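Local coordinates for protein extracellular ligand-binding receptor (Verminephrobacter eiseniae, PDB 4M88) that probably binds an amino acid outside the cytoplasm and delivers it to an ABC transporter, at residues M263-V266 and Q267-F270; F287-E290 and G291-S294; E324-G328 and G329-D333. All blocks are in the same frame, centred on the assembly; numbering follows the deposited sequence.

Contact 1 (M263-V266 and Q267-F270); sequences MLPV and QREF
Met263, built as selenomethionine, holds its carbonyl O 2.7 Å from NH2 of Arg268, but the angle is too poor for a hydrogen bond; NE of Arg268 hydrogen-bonds to Lys262 O. Next comes Leu264, the N-cap of helix 265-277. Its backbone N donates a hydrogen bond to OE1 of Gln267 at 2.6 Å, nearly straight (163°) and in the carbonyl plane of the amide. Gln267 is the third residue of the helix, so this is one half of a capping box; a leucine at the cap has no polar side chain to return the bond. Leu264 O lies 3.6 Å above the centre of the Arg268 guanidinium. Pro265 opens the first turn, its O accepting from Glu269 N at 2.9 Å, while its CG rests 4.0 Å from NH1 of Arg268. Val266 O takes Phe270 N, also at 2.9 Å. With CG anti to its carbonyl carbon (chi1 -74°), Gln267 runs back toward the cap, and its NE2 reaches Asp258 O. Cut back to alanine, Gln267 could meet neither Leu264 N nor Asp258 O, and both would probably lose their mate. With both ends of its amide engaged, Gln267 is fixed in one flip, tying the cap to the preceding loop.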
loop_
_atom_site.group_PDB
_atom_site.type_symbol
_atom_site.label_atom_id
_atom_site.label_comp_id
_atom_site.label_asym_id
_atom_site.label_seq_id
_atom_site.Cartn_x
_atom_site.Cartn_y
_atom_site.Cartn_z
HETATM N N MSE A 263 -20.625 0.754 1.735
HETATM C CA MSE A 263 -21.163 1.858 0.935
HETATM C C MSE A 263 -21.117 1.643 -0.586
HETATM O O MSE A 263 -22.086 1.926 -1.291
HETATM C CB MSE A 263 -20.401 3.133 1.303
HETATM C CG MSE A 263 -20.653 4.331 0.414
HETATM SE SE MSE A 263 -20.086 5.935 1.359
HETATM C CE MSE A 263 -21.027 5.584 3.036
ATOM N N LEU A 264 -19.982 1.164 -1.083
ATOM C CA LEU A 264 -19.770 1.000 -2.526
ATOM C C LEU A 264 -19.960 -0.442 -2.989
ATOM O O LEU A 264 -19.755 -1.375 -2.217
ATOM C CB LEU A 264 -18.356 1.438 -2.907
ATOM C CG LEU A 264 -17.931 2.852 -2.533
ATOM C CD1 LEU A 264 -16.494 3.093 -2.976
ATOM C CD2 LEU A 264 -18.870 3.850 -3.162
ATOM N N PRO A 265 -20.345 -0.629 -4.261
ATOM C CA PRO A 265 -20.429 -1.978 -4.827
ATOM C C PRO A 265 -19.117 -2.748 -4.672
ATOM O O PRO A 265 -19.150 -3.943 -4.380
ATOM C CB PRO A 265 -20.709 -1.715 -6.310
ATOM C CG PRO A 265 -21.465 -0.435 -6.315
ATOM C CD PRO A 265 -20.889 0.389 -5.180
ATOM N N VAL A 266 -17.977 -2.079 -4.837
ATOM C CA VAL A 266 -16.700 -2.792 -4.769
ATOM C C VAL A 266 -16.417 -3.306 -3.340
ATOM O O VAL A 266 -15.803 -4.364 -3.156
ATOM C CB VAL A 266 -15.537 -1.942 -5.328
ATOM C CG1 VAL A 266 -15.316 -0.692 -4.485
ATOM C CG2 VAL A 266 -14.263 -2.777 -5.439
ATOM N N GLN A 267 -16.875 -2.569 -2.333
ATOM C CA GLN A 267 -16.734 -3.030 -0.953
ATOM C C GLN A 267 -17.520 -4.317 -0.733
ATOM O O GLN A 267 -17.033 -5.256 -0.098
ATOM C CB GLN A 267 -17.171 -1.944 0.029
ATOM C CG GLN A 267 -16.156 -0.809 0.150
ATOM C CD GLN A 267 -16.751 0.432 0.776
ATOM O OE1 GLN A 267 -17.833 0.872 0.390
ATOM N NE2 GLN A 267 -16.048 1.002 1.752
ATOM N N ARG A 268 -18.736 -4.367 -1.267
ATOM C CA ARG A 268 -19.582 -5.538 -1.082
ATOM C C ARG A 268 -19.062 -6.744 -1.868
ATOM O O ARG A 268 -19.120 -7.879 -1.383
ATOM C CB ARG A 268 -21.023 -5.225 -1.477
ATOM C CG ARG A 268 -21.669 -4.167 -0.616
ATOM C CD ARG A 268 -23.029 -3.762 -1.180
ATOM N NE ARG A 268 -23.186 -2.315 -1.098
ATOM C CZ ARG A 268 -23.445 -1.521 -2.130
ATOM N NH1 ARG A 268 -23.615 -2.027 -3.342
ATOM N NH2 ARG A 268 -23.553 -0.216 -1.941
ATOM N N GLU A 269 -18.559 -6.496 -3.074
ATOM C CA GLU A 269 -17.976 -7.556 -3.900
ATOM C C GLU A 269 -16.693 -8.129 -3.284
ATOM O O GLU A 269 -16.460 -9.340 -3.322
ATOM C CB GLU A 269 -17.719 -7.036 -5.321
ATOM C CG GLU A 269 -19.022 -6.727 -6.064
ATOM C CD GLU A 269 -18.831 -5.939 -7.347
ATOM O OE1 GLU A 269 -17.806 -5.234 -7.488
ATOM O OE2 GLU A 269 -19.730 -6.018 -8.213
ATOM N N PHE A 270 -15.863 -7.253 -2.728
ATOM C CA PHE A 270 -14.688 -7.681 -1.995
ATOM C C PHE A 270 -15.115 -8.526 -0.796
ATOM O O PHE A 270 -14.587 -9.604 -0.572
ATOM C CB PHE A 270 -13.889 -6.458 -1.534
ATOM C CG PHE A 270 -12.931 -6.744 -0.407
ATOM C CD1 PHE A 270 -11.786 -7.507 -0.623
ATOM C CD2 PHE A 270 -13.162 -6.223 0.864
ATOM C CE1 PHE A 270 -10.894 -7.770 0.420
ATOM C CE2 PHE A 270 -12.282 -6.477 1.907
ATOM C CZ PHE A 270 -11.142 -7.251 1.685
#

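Contact 2 (F287-E290 and G291-S294); sequences FQLE and GYLS
Gly291 N bonds to Phe287 O at 3.0 Å, one rung in the regular i to i+4 ladder of alpha-helix 286-303, buried over these two turns, in this periplasmic binding-protein fold. Having no side chain, Gly291 meets the preceding turn through backbone alone. Tyr292 follows, its N on Gln288 O at 3.0 Å. Its ring starts out anti to the backbone N (chi1 174°), which carries it off the preceding turn; CD2 keeps a loose 4.4 Å contact with Leu289 CD1, and the hydroxyl goes on to Gln34 of helix 18-37. Leu293 continues the ladder through its N to Leu289 O, and here the side chains join in: CD1 of Leu289 lies 3.9 Å from CD1 of Leu293, the two side chains meeting at a slant one turn apart. This leucine pair belongs to the side of the helix that faces helix 265-277, where Leu289 rests on Phe270 and Leu293 on Val266. Glu290 leaves the helix in another direction; its carboxylate is held by a salt bridge to Arg122 and a hydrogen bond from Asn102. Ser294 ends the walk with a double grip: its OG at 2.8 Å and its N at 2.9 Å both donate to Glu290 O, from opposite faces of that carbonyl's plane.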
loop_
_atom_site.group_PDB
_atom_site.type_symbol
_atom_site.label_atom_id
_atom_site.label_comp_id
_atom_site.label_asym_id
_atom_site.label_seq_id
_atom_site.Cartn_x
_atom_site.Cartn_y
_atom_site.Cartn_z
ATOM N N PHE A 287 -4.772 -4.341 3.386
ATOM C CA PHE A 287 -3.921 -5.149 2.510
ATOM C C PHE A 287 -4.699 -6.229 1.762
ATOM O O PHE A 287 -4.398 -6.523 0.608
ATOM C CB PHE A 287 -2.743 -5.747 3.270
ATOM C CG PHE A 287 -1.646 -4.755 3.526
ATOM C CD1 PHE A 287 -1.202 -3.927 2.499
ATOM C CD2 PHE A 287 -1.103 -4.609 4.788
ATOM C CE1 PHE A 287 -0.204 -2.977 2.728
ATOM C CE2 PHE A 287 -0.105 -3.672 5.024
ATOM C CZ PHE A 287 0.345 -2.857 3.989
ATOM N N GLN A 288 -5.691 -6.825 2.409
ATOM C CA GLN A 288 -6.575 -7.753 1.699
ATOM C C GLN A 288 -7.280 -7.031 0.558
ATOM O O GLN A 288 -7.361 -7.543 -0.550
ATOM C CB GLN A 288 -7.597 -8.366 2.661
ATOM C CG GLN A 288 -6.939 -9.348 3.626
ATOM C CD GLN A 288 -7.802 -9.703 4.800
ATOM O OE1 GLN A 288 -8.775 -9.017 5.092
ATOM N NE2 GLN A 288 -7.446 -10.787 5.497
ATOM N N LEU A 289 -7.787 -5.835 0.824
ATOM C CA LEU A 289 -8.506 -5.101 -0.211
ATOM C C LEU A 289 -7.563 -4.681 -1.327
ATOM O O LEU A 289 -7.928 -4.717 -2.497
ATOM C CB LEU A 289 -9.249 -3.895 0.378
ATOM C CG LEU A 289 -9.979 -3.007 -0.631
ATOM C CD1 LEU A 289 -10.974 -3.818 -1.444
ATOM C CD2 LEU A 289 -10.706 -1.892 0.104
ATOM N N GLU A 290 -6.338 -4.303 -0.967
ATOM C CA GLU A 290 -5.337 -3.923 -1.962
ATOM C C GLU A 290 -5.008 -5.092 -2.876
ATOM O O GLU A 290 -4.855 -4.915 -4.089
ATOM C CB GLU A 290 -4.056 -3.432 -1.277
ATOM C CG GLU A 290 -3.014 -2.902 -2.248
ATOM C CD GLU A 290 -2.118 -1.834 -1.631
ATOM O OE1 GLU A 290 -2.104 -1.688 -0.380
ATOM O OE2 GLU A 290 -1.433 -1.125 -2.402
ATOM N N GLY A 291 -4.892 -6.284 -2.300
ATOM C CA GLY A 291 -4.572 -7.460 -3.101
ATOM C C GLY A 291 -5.732 -7.787 -4.026
ATOM O O GLY A 291 -5.549 -8.107 -5.195
ATOM N N TYR A 292 -6.942 -7.680 -3.499
ATOM C CA TYR A 292 -8.136 -7.923 -4.295
ATOM C C TYR A 292 -8.224 -6.949 -5.477
ATOM O O TYR A 292 -8.463 -7.359 -6.614
ATOM C CB TYR A 292 -9.365 -7.836 -3.396
ATOM C CG TYR A 292 -10.690 -7.928 -4.128
ATOM C CD1 TYR A 292 -11.298 -9.154 -4.335
ATOM C CD2 TYR A 292 -11.321 -6.782 -4.618
ATOM C CE1 TYR A 292 -12.516 -9.247 -4.999
ATOM C CE2 TYR A 292 -12.536 -6.860 -5.288
ATOM C CZ TYR A 292 -13.120 -8.095 -5.484
ATOM O OH TYR A 292 -14.319 -8.181 -6.147
ATOM N N LEU A 293 -8.018 -5.664 -5.217
ATOM C CA LEU A 293 -8.134 -4.655 -6.279
ATOM C C LEU A 293 -6.993 -4.744 -7.289
ATOM O O LEU A 293 -7.175 -4.443 -8.479
ATOM C CB LEU A 293 -8.211 -3.241 -5.689
ATOM C CG LEU A 293 -9.538 -2.926 -4.994
ATOM C CD1 LEU A 293 -9.506 -1.587 -4.264
ATOM C CD2 LEU A 293 -10.693 -2.954 -5.989
ATOM N N SER A 294 -5.818 -5.154 -6.823
ATOM C CA SER A 294 -4.680 -5.265 -7.722
ATOM C C SER A 294 -4.949 -6.392 -8.708
ATOM O O SER A 294 -4.741 -6.239 -9.915
ATOM C CB SER A 294 -3.382 -5.491 -6.951
ATOM O OG SER A 294 -3.079 -4.367 -6.147
#

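Contact 3 (E324-G328 and G329-D333); sequences EIDIG and GFHLD
The carboxylate of Asp326 is stacked on the imidazole of His331, their planes 11° apart, with OD1 3.8 Å above the ring and offset toward its rim. The two residues form the non-hydrogen-bonded pair of a beta hairpin with a two-residue loop, Gly328-Gly329, closed by a type I' turn from Ile327 to Phe330. Because CG of Asp326 is anti to its backbone N (chi1 -178°), OD1 can also take the N of Gly329 at 2.8 Å, on its syn side though somewhat out of the carboxylate plane, so one oxygen serves both turn and ring. Glu324 comes to the same imidazole quite differently: its carboxylate stands nearly perpendicular to the ring (89°), with OE1 3.7 Å from ND1. Glu324 also crosses Asp333 at about a right angle, CG lying 3.2 Å from OD2 of Asp333; Asp333 OD1 is hydrogen-bonded to Ser335 OG.

The other face of the hairpin is apolar. Ile325 and Leu332 lie side by side, and CD1 of Ile327 touches CD1 of Leu332 at 3.9 Å; Phe330 turns off to meet Phe256. Gly328, at positive phi, and Gly329, where a side chain would strike the preceding carbonyl O, make the tight turn possible. Glu324 OE2 and Asp333 OD2, 4.1 Å apart, might raise the pKa of one acid; the carboxylates of Asp326, over its face, and Glu324, nearby, would probably favour a protonated His331.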
loop_
_atom_site.group_PDB
_atom_site.type_symbol
_atom_site.label_atom_id
_atom_site.label_comp_id
_atom_site.label_asym_id
_atom_site.label_seq_id
_atom_site.Cartn_x
_atom_site.Cartn_y
_atom_site.Cartn_z
ATOM N N GLU A 324 -10.525 5.503 -18.438
ATOM C CA GLU A 324 -11.008 5.355 -17.069
ATOM C C GLU A 324 -11.934 4.158 -16.923
ATOM O O GLU A 324 -12.906 4.016 -17.667
ATOM C CB GLU A 324 -11.769 6.605 -16.621
ATOM C CG GLU A 324 -10.905 7.697 -16.029
ATOM C CD GLU A 324 -11.670 8.607 -15.088
ATOM O OE1 GLU A 324 -12.623 8.126 -14.437
ATOM O OE2 GLU A 324 -11.307 9.800 -15.004
ATOM N N ILE A 325 -11.648 3.307 -15.947
ATOM C CA ILE A 325 -12.571 2.241 -15.625
ATOM C C ILE A 325 -13.122 2.463 -14.225
ATOM O O ILE A 325 -12.477 3.076 -13.366
ATOM C CB ILE A 325 -11.919 0.858 -15.740
ATOM C CG1 ILE A 325 -10.753 0.737 -14.768
ATOM C CG2 ILE A 325 -11.472 0.590 -17.187
ATOM C CD1 ILE A 325 -10.275 -0.687 -14.597
ATOM N N ASP A 326 -14.339 1.986 -14.016
ATOM C CA ASP A 326 -14.987 2.089 -12.724
ATOM C C ASP A 326 -15.132 0.675 -12.157
ATOM O O ASP A 326 -15.966 -0.108 -12.634
ATOM C CB ASP A 326 -16.360 2.751 -12.903
ATOM C CG ASP A 326 -17.097 2.936 -11.594
ATOM O OD1 ASP A 326 -16.473 2.728 -10.535
ATOM O OD2 ASP A 326 -18.293 3.299 -11.625
ATOM N N ILE A 327 -14.318 0.346 -11.156
ATOM C CA ILE A 327 -14.415 -0.948 -10.486
ATOM C C ILE A 327 -15.299 -0.821 -9.250
ATOM O O ILE A 327 -14.806 -0.534 -8.162
ATOM C CB ILE A 327 -13.025 -1.476 -10.067
ATOM C CG1 ILE A 327 -12.072 -1.483 -11.262
ATOM C CG2 ILE A 327 -13.134 -2.885 -9.482
ATOM C CD1 ILE A 327 -10.635 -1.869 -10.880
ATOM N N GLY A 328 -16.604 -1.011 -9.431
ATOM C CA GLY A 328 -17.562 -0.919 -8.339
ATOM C C GLY A 328 -17.485 0.354 -7.512
ATOM O O GLY A 328 -17.744 0.343 -6.312
ATOM N N GLY A 329 -17.129 1.464 -8.149
ATOM C CA GLY A 329 -17.028 2.718 -7.422
ATOM C C GLY A 329 -15.611 3.188 -7.205
ATOM O O GLY A 329 -15.391 4.344 -6.837
ATOM N N PHE A 330 -14.645 2.293 -7.406
ATOM C CA PHE A 330 -13.237 2.661 -7.322
ATOM C C PHE A 330 -12.722 2.854 -8.739
ATOM O O PHE A 330 -12.753 1.922 -9.556
ATOM C CB PHE A 330 -12.431 1.581 -6.594
ATOM C CG PHE A 330 -10.971 1.919 -6.429
ATOM C CD1 PHE A 330 -10.568 2.864 -5.490
ATOM C CD2 PHE A 330 -10.006 1.294 -7.211
ATOM C CE1 PHE A 330 -9.230 3.189 -5.338
ATOM C CE2 PHE A 330 -8.660 1.607 -7.061
ATOM C CZ PHE A 330 -8.274 2.561 -6.120
ATOM N N HIS A 331 -12.278 4.070 -9.039
ATOM C CA HIS A 331 -11.889 4.423 -10.397
ATOM C C HIS A 331 -10.390 4.285 -10.577
ATOM O O HIS A 331 -9.615 4.541 -9.653
ATOM C CB HIS A 331 -12.282 5.866 -10.708
ATOM C CG HIS A 331 -13.752 6.121 -10.638
ATOM N ND1 HIS A 331 -14.501 6.474 -11.739
ATOM C CD2 HIS A 331 -14.612 6.091 -9.593
ATOM C CE1 HIS A 331 -15.760 6.643 -11.376
ATOM N NE2 HIS A 331 -15.853 6.416 -10.079
ATOM N N LEU A 332 -9.993 3.888 -11.783
ATOM C CA LEU A 332 -8.594 3.810 -12.166
ATOM C C LEU A 332 -8.468 4.307 -13.586
ATOM O O LEU A 332 -9.331 4.039 -14.425
ATOM C CB LEU A 332 -8.096 2.367 -12.136
ATOM C CG LEU A 332 -7.743 1.771 -10.779
ATOM C CD1 LEU A 332 -7.390 0.312 -10.963
ATOM C CD2 LEU A 332 -6.572 2.511 -10.175
ATOM N N ASP A 333 -7.378 5.013 -13.859
ATOM C CA ASP A 333 -7.104 5.505 -15.204
ATOM C C ASP A 333 -5.598 5.554 -15.402
ATOM O O ASP A 333 -4.908 6.269 -14.674
ATOM C CB ASP A 333 -7.677 6.912 -15.371
ATOM C CG ASP A 333 -7.574 7.427 -16.804
ATOM O OD1 ASP A 333 -7.133 6.667 -17.696
ATOM O OD2 ASP A 333 -7.954 8.595 -17.045
#

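The three contacts meet as a triangle: the centre of contact 1 is about 12 Å from the centres of both contact 2 and contact 3, and contacts 2 and 3 have centres about 14 Å apart. Contact 2 lies deepest, about 9 Å from the chain centre against 19 and 18 Å for the others. Leu293 is the shared piece: its CD2 packs 3.6 Å from Val266 CG2, and its CD1 4.2 Å from Phe330 CD2. Phe270 also meets Tyr292 edge-to-face. Between helix start and hairpin turn, Val266 N probably bonds Gly328 O at 2.8 Å. A glycerol, probably from the crystallisation liquor, makes a weak hydrogen bond to Glu324 OE2 and marks no proven site.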